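Biotin protein ligase-like protein of unknown function (Silicibacter sp., PDB 3BFM) is of unknown function but has the fold of the biotin/lipoate protein ligase family and carries a small C-terminal domain that is probably SH3-like. Local coordinates at residues A156-L159 against L160-W163; L217-E220 against T221-H224; A196-A200 against G201-T205. All coordinates share one frame; numbering follows the deposited sequence.

Interaction 1: A156-L159 against L160-W163; sequences APRL and LESW
The first turns of helix 156-175 bring Arg-158 and Glu-161 side by side, three residues apart on the same flank. The two side chains point the same way and form a two-pronged salt bridge. Arg-158 NE gives a nearly straight bond to Glu-161 OE1 at 2.7 Å. Arg-158 NH2 reaches Glu-161 OE2 at 2.9 Å. Both oxygens lie close to the guanidinium plane, at its edge. The carboxylate is turned 46° against that plane, and both oxygens are met from above the carboxylate plane. The arginine chain bends at chi2 (-67°) and chi3 (82°), which turns NE and NH2 toward the glutamate. One face of the guanidinium passes over Pro-157 CB. Glu-161 OE2 also accepts a bond from the backbone of Thr-7. The backbone keeps regular i to i+4 bonds, such as Leu-160 N to Ala-156 O at 3.0 Å. Leu-160 packs on Tyr-42 and Leu-44 of strand 39-44, and Leu-159 packs on helix 67-82. A water bonds to Arg-158 O at 2.7 Å. The paired grip fixes the rotation of the guanidinium. It also sets a positive charge against the buried carboxylate of Glu-161, which would be expected to favour its ionised form.

Interaction 2: L217-E220 against T221-H224; sequences LRDE and TTTH
Asp-219 reaches across to Thr-221, Thr-222 and His-224 from the start of the turn between two strands. Its CB packs beside Ser-203 O of the neighbouring hairpin. CG lies between the backbone N and the carbonyl carbon (chi1 78°), which swings the carboxylate over the turn. OD1 takes two backbone N-H groups. Thr-221 N meets Asp-219 OD1 at 2.9 Å, nearly in line with the C-O bond. Thr-222 N comes to the same OD1 from the syn side but tilted out of the carboxylate plane, at 3.2 Å, less straight. OD2 faces the other way along the hairpin and accepts from His-224 NE2 at 3.1 Å. Ring and carboxylate are almost perpendicular, 83° apart, and NE2 comes from above the carboxylate plane. Thr-222 CG2 lies over one face of the imidazole near its rim, 3.5 Å above the ring plane. The backbone of Asp-219 also bonds to Thr-222, N to O. On the face carrying Arg-218 and Thr-223, Arg-218 NE bonds to Thr-223 OG1 at 2.7 Å. Leu-217 and His-224 form an antiparallel hydrogen-bonded pair. OD1 accepting the N-H of Thr-221, two residues on, makes an Asx turn, closing the beta hairpin of strands 215-218 and 223-226.

Interaction 3: A196-A200 against G201-T205; sequences ARTEA and GRSGT
Thr-198 and Ser-203 stand opposite each other on one face of a two-stranded hairpin, as a non-hydrogen-bonded pair. Their hydroxyls turn together, and Thr-198 OG1 and Ser-203 OG share a hydrogen bond of 2.8 Å. Both oxygens lie anti to their own carbonyl carbons (chi1 -57° and -71°), which brings them within bonding distance across the strands. Thr-198 CG2 also leans on Ser-203 OG at 3.4 Å. The other face carries Arg-197, Glu-199 and Arg-202. Arg-197 and Glu-199 stand two residues apart on one strand, and Arg-197 NH2 meets Glu-199 OE1 end-on at 2.7 Å. The same NH2 forms a second salt bridge with Asp-92. Arg-202 runs out extended from CG to NE. In the conformer described, its guanidinium turns one face to Ala-200 O, and its side chain packs on Leu-217 and His-224. Glu-199 and Arg-202 bond N to O in both directions, each at 2.8 Å, and frame a type I' turn. Ala-200 and Gly-201 fill the turn, both with the positive phi that type I' requires. The shared hydroxyl bond ties the strands on one face. On the other, Arg-197 is held between the carboxylates of Glu-199 and Asp-92, which would be expected to steady its charge.

In the fold
Along the chain the three contacts follow in series, with none enclosing or crossing another. Interaction 1 comes first; it lies within the first turns of helix 156-175, in the ligase-like part, and closes no loop. Helix 179-189 follows before the chain enters the small C-terminal region. There interaction 3 closes the hairpin 196-203, and interaction 2 then closes the hairpin 215-226. These two touch, with centres about 9 Å apart. Thr-205 N probably bonds to Arg-218 O, which joins strand 205-209 to strand 215-218. Interaction 1 lies across the chain's centre from both, its centre about 40 Å from that of interaction 2. Glu-199 touches Trp-93, which helps anchor interaction 3 to the ligase-like part.

Interaction 1: A156-L159 against L160-W163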
ATOM      1  N   ALA A 156      -4.388 -22.846   0.534  1.00 23.90           N
ATOM      2  CA  ALA A 156      -3.679 -22.034  -0.462  1.00 23.58           C
ATOM      3  C   ALA A 156      -4.092 -20.580  -0.374  1.00 21.55           C
ATOM      4  O   ALA A 156      -3.239 -19.689  -0.415  1.00 20.58           O
ATOM      5  CB  ALA A 156      -3.902 -22.569  -1.916  1.00 23.32           C
ATOM      6  N   PRO A 157      -5.416 -20.316  -0.263  1.00 21.06           N
ATOM      7  CA  PRO A 157      -5.824 -18.918  -0.113  1.00 20.41           C
ATOM      8  C   PRO A 157      -5.195 -18.233   1.098  1.00 15.90           C
ATOM      9  O   PRO A 157      -4.834 -17.071   1.028  1.00 16.95           O
ATOM     10  CB  PRO A 157      -7.353 -19.007   0.092  1.00 24.33           C
ATOM     11  CG  PRO A 157      -7.760 -20.334  -0.391  1.00 27.42           C
ATOM     12  CD  PRO A 157      -6.567 -21.238  -0.276  1.00 26.78           C
ATOM     13  N   ARG A 158      -5.133 -18.918   2.229  1.00 17.10           N
ATOM     14  CA  ARG A 158      -4.562 -18.328   3.449  1.00 18.68           C
ATOM     15  C   ARG A 158      -3.072 -18.088   3.312  1.00 18.12           C
ATOM     16  O   ARG A 158      -2.552 -17.105   3.807  1.00 16.58           O
ATOM     17  CB  ARG A 158      -4.824 -19.217   4.659  1.00 19.46           C
ATOM     18  CG  ARG A 158      -6.315 -19.503   4.944  1.00 23.54           C
ATOM     19  CD  ARG A 158      -7.103 -18.278   5.376  1.00 29.45           C
ATOM     20  NE  ARG A 158      -7.564 -17.435   4.282  1.00 27.78           N
ATOM     21  CZ  ARG A 158      -8.609 -17.697   3.494  1.00 32.45           C
ATOM     22  NH1 ARG A 158      -9.296 -18.829   3.621  1.00 36.78           N
ATOM     23  NH2 ARG A 158      -8.934 -16.837   2.543  1.00 33.82           N
ATOM     24  N   LEU A 159      -2.381 -19.018   2.663  1.00 18.88           N
ATOM     25  CA  LEU A 159      -0.936 -18.871   2.364  1.00 18.24           C
ATOM     26  C   LEU A 159      -0.629 -17.655   1.454  1.00 18.09           C
ATOM     27  O   LEU A 159       0.303 -16.877   1.690  1.00 19.98           O
ATOM     28  CB  LEU A 159      -0.388 -20.164   1.790  1.00 19.40           C
ATOM     29  CG  LEU A 159       1.125 -20.165   1.499  1.00 14.08           C
ATOM     30  CD1 LEU A 159       1.999 -19.892   2.727  1.00 21.37           C
ATOM     31  CD2 LEU A 159       1.585 -21.488   0.833  1.00 17.41           C
ATOM     32  N   LEU A 160      -1.428 -17.506   0.401  1.00 17.89           N
ATOM     33  CA  LEU A 160      -1.366 -16.324  -0.450  1.00 16.65           C
ATOM     34  C   LEU A 160      -1.540 -15.021   0.304  1.00 16.49           C
ATOM     35  O   LEU A 160      -0.746 -14.095   0.138  1.00 18.30           O
ATOM     36  CB  LEU A 160      -2.388 -16.451  -1.569  1.00 14.34           C
ATOM     37  CG  LEU A 160      -2.546 -15.277  -2.517  1.00 23.21           C
ATOM     38  CD1 LEU A 160      -1.215 -14.933  -3.234  1.00 26.76           C
ATOM     39  CD2 LEU A 160      -3.649 -15.640  -3.526  1.00 21.53           C
ATOM     40  N   GLU A 161      -2.594 -14.934   1.130  1.00 16.76           N
ATOM     41  CA  GLU A 161      -2.844 -13.763   1.943  1.00 18.39           C
ATOM     42  C   GLU A 161      -1.673 -13.476   2.848  1.00 19.21           C
ATOM     43  O   GLU A 161      -1.258 -12.331   3.007  1.00 18.18           O
ATOM     44  CB  GLU A 161      -4.074 -14.005   2.832  1.00 19.11           C
ATOM     45  CG  GLU A 161      -5.355 -14.025   2.070  1.00 25.42           C
ATOM     46  CD  GLU A 161      -6.552 -14.464   2.913  1.00 23.15           C
ATOM     47  OE1 GLU A 161      -6.353 -15.029   4.020  1.00 29.52           O
ATOM     48  OE2 GLU A 161      -7.694 -14.199   2.470  1.00 30.81           O
ATOM     49  N   SER A 162      -1.145 -14.537   3.444  1.00 16.80           N
ATOM     50  CA  SER A 162      -0.047 -14.411   4.393  0.70 17.22           C
ATOM     51  C   SER A 162       1.247 -13.975   3.705  1.00 15.80           C
ATOM     52  O   SER A 162       2.006 -13.178   4.247  1.00 18.14           O
ATOM     53  CB  SER A 162       0.143 -15.721   5.130  0.70 18.00           C
ATOM     54  OG  SER A 162       0.994 -15.522   6.224  0.70 14.13           O
ATOM     55  N   TRP A 163       1.488 -14.491   2.503  1.00 15.33           N
ATOM     56  CA  TRP A 163       2.686 -14.099   1.757  1.00 13.03           C
ATOM     57  C   TRP A 163       2.608 -12.574   1.522  1.00 12.90           C
ATOM     58  O   TRP A 163       3.533 -11.803   1.833  1.00 16.83           O
ATOM     59  CB  TRP A 163       2.803 -14.859   0.464  1.00 18.78           C
ATOM     60  CG  TRP A 163       4.028 -14.495  -0.342  1.00 13.71           C
ATOM     61  CD1 TRP A 163       5.341 -14.539   0.081  1.00 16.90           C
ATOM     62  CD2 TRP A 163       4.059 -14.090  -1.708  1.00 17.82           C
ATOM     63  NE1 TRP A 163       6.163 -14.172  -0.937  1.00 20.92           N
ATOM     64  CE2 TRP A 163       5.412 -13.887  -2.051  1.00 18.62           C
ATOM     65  CE3 TRP A 163       3.070 -13.856  -2.666  1.00 18.13           C
ATOM     66  CZ2 TRP A 163       5.808 -13.444  -3.318  1.00 22.66           C
ATOM     67  CZ3 TRP A 163       3.452 -13.407  -3.936  1.00 22.51           C
ATOM     68  CH2 TRP A 163       4.808 -13.226  -4.255  1.00 21.71           C
TER
HETATM   69  O   HOH W   1      -3.721 -16.073   6.034  1.00 40.23           O

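Interaction 2: L217-E220 against T221-H224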
ATOM      1  N   LEU A 217      31.375 -16.011  -4.840  1.00 20.66           N
ATOM      2  CA  LEU A 217      31.684 -17.400  -5.182  1.00 19.84           C
ATOM      3  C   LEU A 217      33.206 -17.542  -5.248  1.00 18.78           C
ATOM      4  O   LEU A 217      33.859 -16.983  -6.140  1.00 21.11           O
ATOM      5  CB  LEU A 217      31.038 -17.771  -6.507  1.00 19.27           C
ATOM      6  CG  LEU A 217      31.018 -19.235  -6.942  1.00 21.83           C
ATOM      7  CD1 LEU A 217      30.261 -20.068  -5.931  1.00 25.28           C
ATOM      8  CD2 LEU A 217      30.404 -19.379  -8.345  1.00 23.18           C
ATOM      9  N   ARG A 218      33.743 -18.254  -4.277  1.00 21.42           N
ATOM     10  CA  ARG A 218      35.200 -18.404  -4.143  1.00 19.98           C
ATOM     11  C   ARG A 218      35.692 -19.708  -4.740  1.00 19.54           C
ATOM     12  O   ARG A 218      35.338 -20.814  -4.275  1.00 20.51           O
ATOM     13  CB  ARG A 218      35.586 -18.266  -2.683  1.00 20.84           C
ATOM     14  CG  ARG A 218      37.093 -18.134  -2.477  1.00 19.95           C
ATOM     15  CD  ARG A 218      37.337 -17.498  -1.130  1.00 20.25           C
ATOM     16  NE  ARG A 218      37.055 -16.060  -1.191  1.00 23.54           N
ATOM     17  CZ  ARG A 218      37.039 -15.244  -0.150  1.00 29.25           C
ATOM     18  NH1 ARG A 218      37.264 -15.695   1.090  1.00 33.97           N
ATOM     19  NH2 ARG A 218      36.765 -13.974  -0.355  1.00 27.17           N
ATOM     20  N   ASP A 219      36.482 -19.605  -5.801  1.00 20.73           N
ATOM     21  CA  ASP A 219      37.128 -20.815  -6.330  1.00 25.44           C
ATOM     22  C   ASP A 219      38.588 -20.840  -5.813  1.00 27.91           C
ATOM     23  O   ASP A 219      38.914 -20.163  -4.817  1.00 25.53           O
ATOM     24  CB  ASP A 219      36.924 -20.993  -7.861  1.00 28.99           C
ATOM     25  CG  ASP A 219      37.801 -20.119  -8.691  1.00 37.42           C
ATOM     26  OD1 ASP A 219      38.858 -19.647  -8.183  1.00 36.85           O
ATOM     27  OD2 ASP A 219      37.440 -19.929  -9.880  1.00 36.29           O
ATOM     28  N   GLU A 220      39.446 -21.642  -6.434  1.00 26.46           N
ATOM     29  CA  GLU A 220      40.743 -21.934  -5.838  1.00 27.20           C
ATOM     30  C   GLU A 220      41.626 -20.690  -5.809  1.00 22.82           C
ATOM     31  O   GLU A 220      42.413 -20.548  -4.899  1.00 22.85           O
ATOM     32  CB  GLU A 220      41.447 -23.092  -6.563  1.00 27.89           C
ATOM     33  CG  GLU A 220      40.874 -24.476  -6.219  1.00 32.22           C
ATOM     34  CD  GLU A 220      41.672 -25.617  -6.822  1.00 36.68           C
ATOM     35  OE1 GLU A 220      41.644 -25.718  -8.072  1.00 43.62           O
ATOM     36  OE2 GLU A 220      42.319 -26.386  -6.037  1.00 30.59           O
ATOM     37  N   THR A 221      41.429 -19.789  -6.761  1.00 22.39           N
ATOM     38  CA  THR A 221      42.343 -18.640  -6.948  1.00 23.72           C
ATOM     39  C   THR A 221      41.714 -17.268  -6.913  1.00 22.33           C
ATOM     40  O   THR A 221      42.433 -16.258  -6.887  1.00 21.90           O
ATOM     41  CB  THR A 221      43.126 -18.768  -8.275  1.00 25.58           C
ATOM     42  OG1 THR A 221      42.199 -18.683  -9.368  1.00 30.87           O
ATOM     43  CG2 THR A 221      43.882 -20.087  -8.343  1.00 29.58           C
ATOM     44  N   THR A 222      40.383 -17.187  -6.860  1.00 20.59           N
ATOM     45  CA  THR A 222      39.730 -15.908  -6.985  1.00 21.47           C
ATOM     46  C   THR A 222      38.350 -15.960  -6.361  1.00 17.63           C
ATOM     47  O   THR A 222      37.868 -17.024  -6.021  1.00 19.50           O
ATOM     48  CB  THR A 222      39.601 -15.489  -8.465  1.00 24.29           C
ATOM     49  OG1 THR A 222      39.343 -14.081  -8.550  1.00 24.43           O
ATOM     50  CG2 THR A 222      38.509 -16.284  -9.185  1.00 23.73           C
ATOM     51  N   THR A 223      37.773 -14.786  -6.151  1.00 18.54           N
ATOM     52  CA  THR A 223      36.370 -14.677  -5.739  1.00 17.75           C
ATOM     53  C   THR A 223      35.609 -13.990  -6.852  1.00 19.82           C
ATOM     54  O   THR A 223      35.950 -12.884  -7.273  1.00 22.87           O
ATOM     55  CB  THR A 223      36.200 -13.884  -4.459  1.00 15.05           C
ATOM     56  OG1 THR A 223      36.976 -14.458  -3.400  1.00 21.46           O
ATOM     57  CG2 THR A 223      34.725 -13.865  -4.021  1.00 18.57           C
ATOM     58  N   HIS A 224      34.562 -14.655  -7.334  1.00 20.53           N
ATOM     59  CA  HIS A 224      33.688 -14.093  -8.360  1.00 23.40           C
ATOM     60  C   HIS A 224      32.590 -13.351  -7.659  1.00 22.36           C
ATOM     61  O   HIS A 224      32.134 -13.783  -6.594  1.00 23.03           O
ATOM     62  CB  HIS A 224      33.076 -15.202  -9.205  1.00 24.98           C
ATOM     63  CG  HIS A 224      34.079 -16.082  -9.856  1.00 24.85           C
ATOM     64  ND1 HIS A 224      34.811 -15.678 -10.949  1.00 26.28           N
ATOM     65  CD2 HIS A 224      34.490 -17.340  -9.570  1.00 24.01           C
ATOM     66  CE1 HIS A 224      35.624 -16.651 -11.314  1.00 30.11           C
ATOM     67  NE2 HIS A 224      35.459 -17.666 -10.486  1.00 32.25           N
TER
HETATM   68  O   HOH W   2      39.937 -19.276 -10.666  1.00 40.91           O

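Interaction 3: A196-A200 against G201-T205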
ATOM      1  N   ALA A 196      29.693 -25.995  -1.783  1.00 28.19           N
ATOM      2  CA  ALA A 196      30.026 -25.937  -3.195  1.00 28.01           C
ATOM      3  C   ALA A 196      28.840 -25.458  -4.008  1.00 29.45           C
ATOM      4  O   ALA A 196      27.697 -25.738  -3.672  1.00 27.85           O
ATOM      5  CB  ALA A 196      30.456 -27.323  -3.684  1.00 29.92           C
ATOM      6  N   ARG A 197      29.114 -24.767  -5.099  1.00 29.75           N
ATOM      7  CA  ARG A 197      28.063 -24.155  -5.910  1.00 31.77           C
ATOM      8  C   ARG A 197      28.590 -23.907  -7.308  1.00 32.08           C
ATOM      9  O   ARG A 197      29.750 -23.557  -7.462  1.00 28.27           O
ATOM     10  CB  ARG A 197      27.701 -22.823  -5.269  1.00 33.80           C
ATOM     11  CG  ARG A 197      26.708 -21.984  -6.026  1.00 35.11           C
ATOM     12  CD  ARG A 197      25.340 -22.464  -5.711  1.00 37.45           C
ATOM     13  NE  ARG A 197      24.339 -21.814  -6.550  1.00 43.46           N
ATOM     14  CZ  ARG A 197      23.108 -21.527  -6.147  1.00 40.69           C
ATOM     15  NH1 ARG A 197      22.728 -21.804  -4.903  1.00 44.80           N
ATOM     16  NH2 ARG A 197      22.268 -20.938  -6.989  1.00 40.88           N
ATOM     17  N   THR A 198      27.730 -24.100  -8.313  1.00 32.67           N
ATOM     18  CA  THR A 198      27.999 -23.662  -9.679  1.00 34.82           C
ATOM     19  C   THR A 198      26.969 -22.597 -10.028  1.00 36.02           C
ATOM     20  O   THR A 198      25.799 -22.752  -9.731  1.00 35.55           O
ATOM     21  CB  THR A 198      27.925 -24.849 -10.676  1.00 36.26           C
ATOM     22  OG1 THR A 198      28.849 -25.875 -10.267  1.00 41.51           O
ATOM     23  CG2 THR A 198      28.267 -24.391 -12.107  1.00 37.13           C
ATOM     24  N   GLU A 199      27.406 -21.495 -10.617  1.00 36.39           N
ATOM     25  CA  GLU A 199      26.509 -20.392 -10.920  1.00 37.44           C
ATOM     26  C   GLU A 199      27.106 -19.591 -12.060  1.00 40.30           C
ATOM     27  O   GLU A 199      28.321 -19.363 -12.085  1.00 39.96           O
ATOM     28  CB  GLU A 199      26.345 -19.507  -9.690  1.00 39.11           C
ATOM     29  CG  GLU A 199      25.301 -18.417  -9.825  1.00 39.54           C
ATOM     30  CD  GLU A 199      23.888 -18.963  -9.949  1.00 43.80           C
ATOM     31  OE1 GLU A 199      23.499 -19.814  -9.122  1.00 39.54           O
ATOM     32  OE2 GLU A 199      23.167 -18.541 -10.879  1.00 42.31           O
ATOM     33  N   ALA A 200      26.262 -19.191 -13.014  1.00 39.86           N
ATOM     34  CA  ALA A 200      26.712 -18.412 -14.170  1.00 40.29           C
ATOM     35  C   ALA A 200      27.994 -18.957 -14.804  1.00 40.75           C
ATOM     36  O   ALA A 200      28.893 -18.194 -15.143  1.00 43.87           O
ATOM     37  CB  ALA A 200      26.906 -16.964 -13.768  1.00 40.48           C
ATOM     38  N   GLY A 201      28.086 -20.273 -14.954  1.00 40.95           N
ATOM     39  CA  GLY A 201      29.256 -20.893 -15.572  1.00 40.76           C
ATOM     40  C   GLY A 201      30.537 -20.853 -14.749  1.00 42.15           C
ATOM     41  O   GLY A 201      31.617 -21.094 -15.285  1.00 42.94           O
ATOM     42  N   ARG A 202      30.412 -20.547 -13.457  1.00 40.35           N
ATOM     43  CA  ARG A 202      31.551 -20.501 -12.537  0.70 40.54           C
ATOM     44  C   ARG A 202      31.291 -21.430 -11.362  1.00 39.71           C
ATOM     45  O   ARG A 202      30.143 -21.665 -10.984  1.00 36.91           O
ATOM     46  CB  ARG A 202      31.779 -19.070 -12.053  0.70 40.36           C
ATOM     47  CG  ARG A 202      32.283 -18.168 -13.162  0.70 44.73           C
ATOM     48  CD  ARG A 202      32.037 -16.703 -12.890  0.70 52.55           C
ATOM     49  NE  ARG A 202      32.017 -15.938 -14.138  0.70 54.09           N
ATOM     50  CZ  ARG A 202      30.921 -15.474 -14.742  0.70 55.18           C
ATOM     51  NH1 ARG A 202      29.711 -15.661 -14.221  0.70 50.51           N
ATOM     52  NH2 ARG A 202      31.041 -14.800 -15.884  0.70 55.74           N
ATOM     53  N   SER A 203      32.354 -21.982 -10.796  1.00 38.94           N
ATOM     54  CA  SER A 203      32.192 -22.871  -9.664  1.00 38.59           C
ATOM     55  C   SER A 203      33.090 -22.483  -8.511  1.00 36.55           C
ATOM     56  O   SER A 203      34.133 -21.866  -8.694  1.00 38.23           O
ATOM     57  CB  SER A 203      32.450 -24.313 -10.065  1.00 39.05           C
ATOM     58  OG  SER A 203      31.392 -24.787 -10.882  1.00 49.43           O
ATOM     59  N   GLY A 204      32.656 -22.846  -7.320  1.00 32.89           N
ATOM     60  CA  GLY A 204      33.379 -22.514  -6.129  1.00 31.55           C
ATOM     61  C   GLY A 204      32.537 -22.783  -4.921  1.00 28.87           C
ATOM     62  O   GLY A 204      31.559 -23.549  -4.995  1.00 30.49           O
ATOM     63  N   THR A 205      32.926 -22.157  -3.821  1.00 25.75           N
ATOM     64  CA  THR A 205      32.174 -22.166  -2.559  1.00 26.69           C
ATOM     65  C   THR A 205      31.311 -20.906  -2.441  1.00 24.00           C
ATOM     66  O   THR A 205      31.769 -19.782  -2.661  1.00 24.19           O
ATOM     67  CB  THR A 205      33.138 -22.226  -1.362  1.00 27.16           C
ATOM     68  OG1 THR A 205      33.868 -23.454  -1.437  1.00 37.83           O
ATOM     69  CG2 THR A 205      32.392 -22.160  -0.031  1.00 27.59           C
TER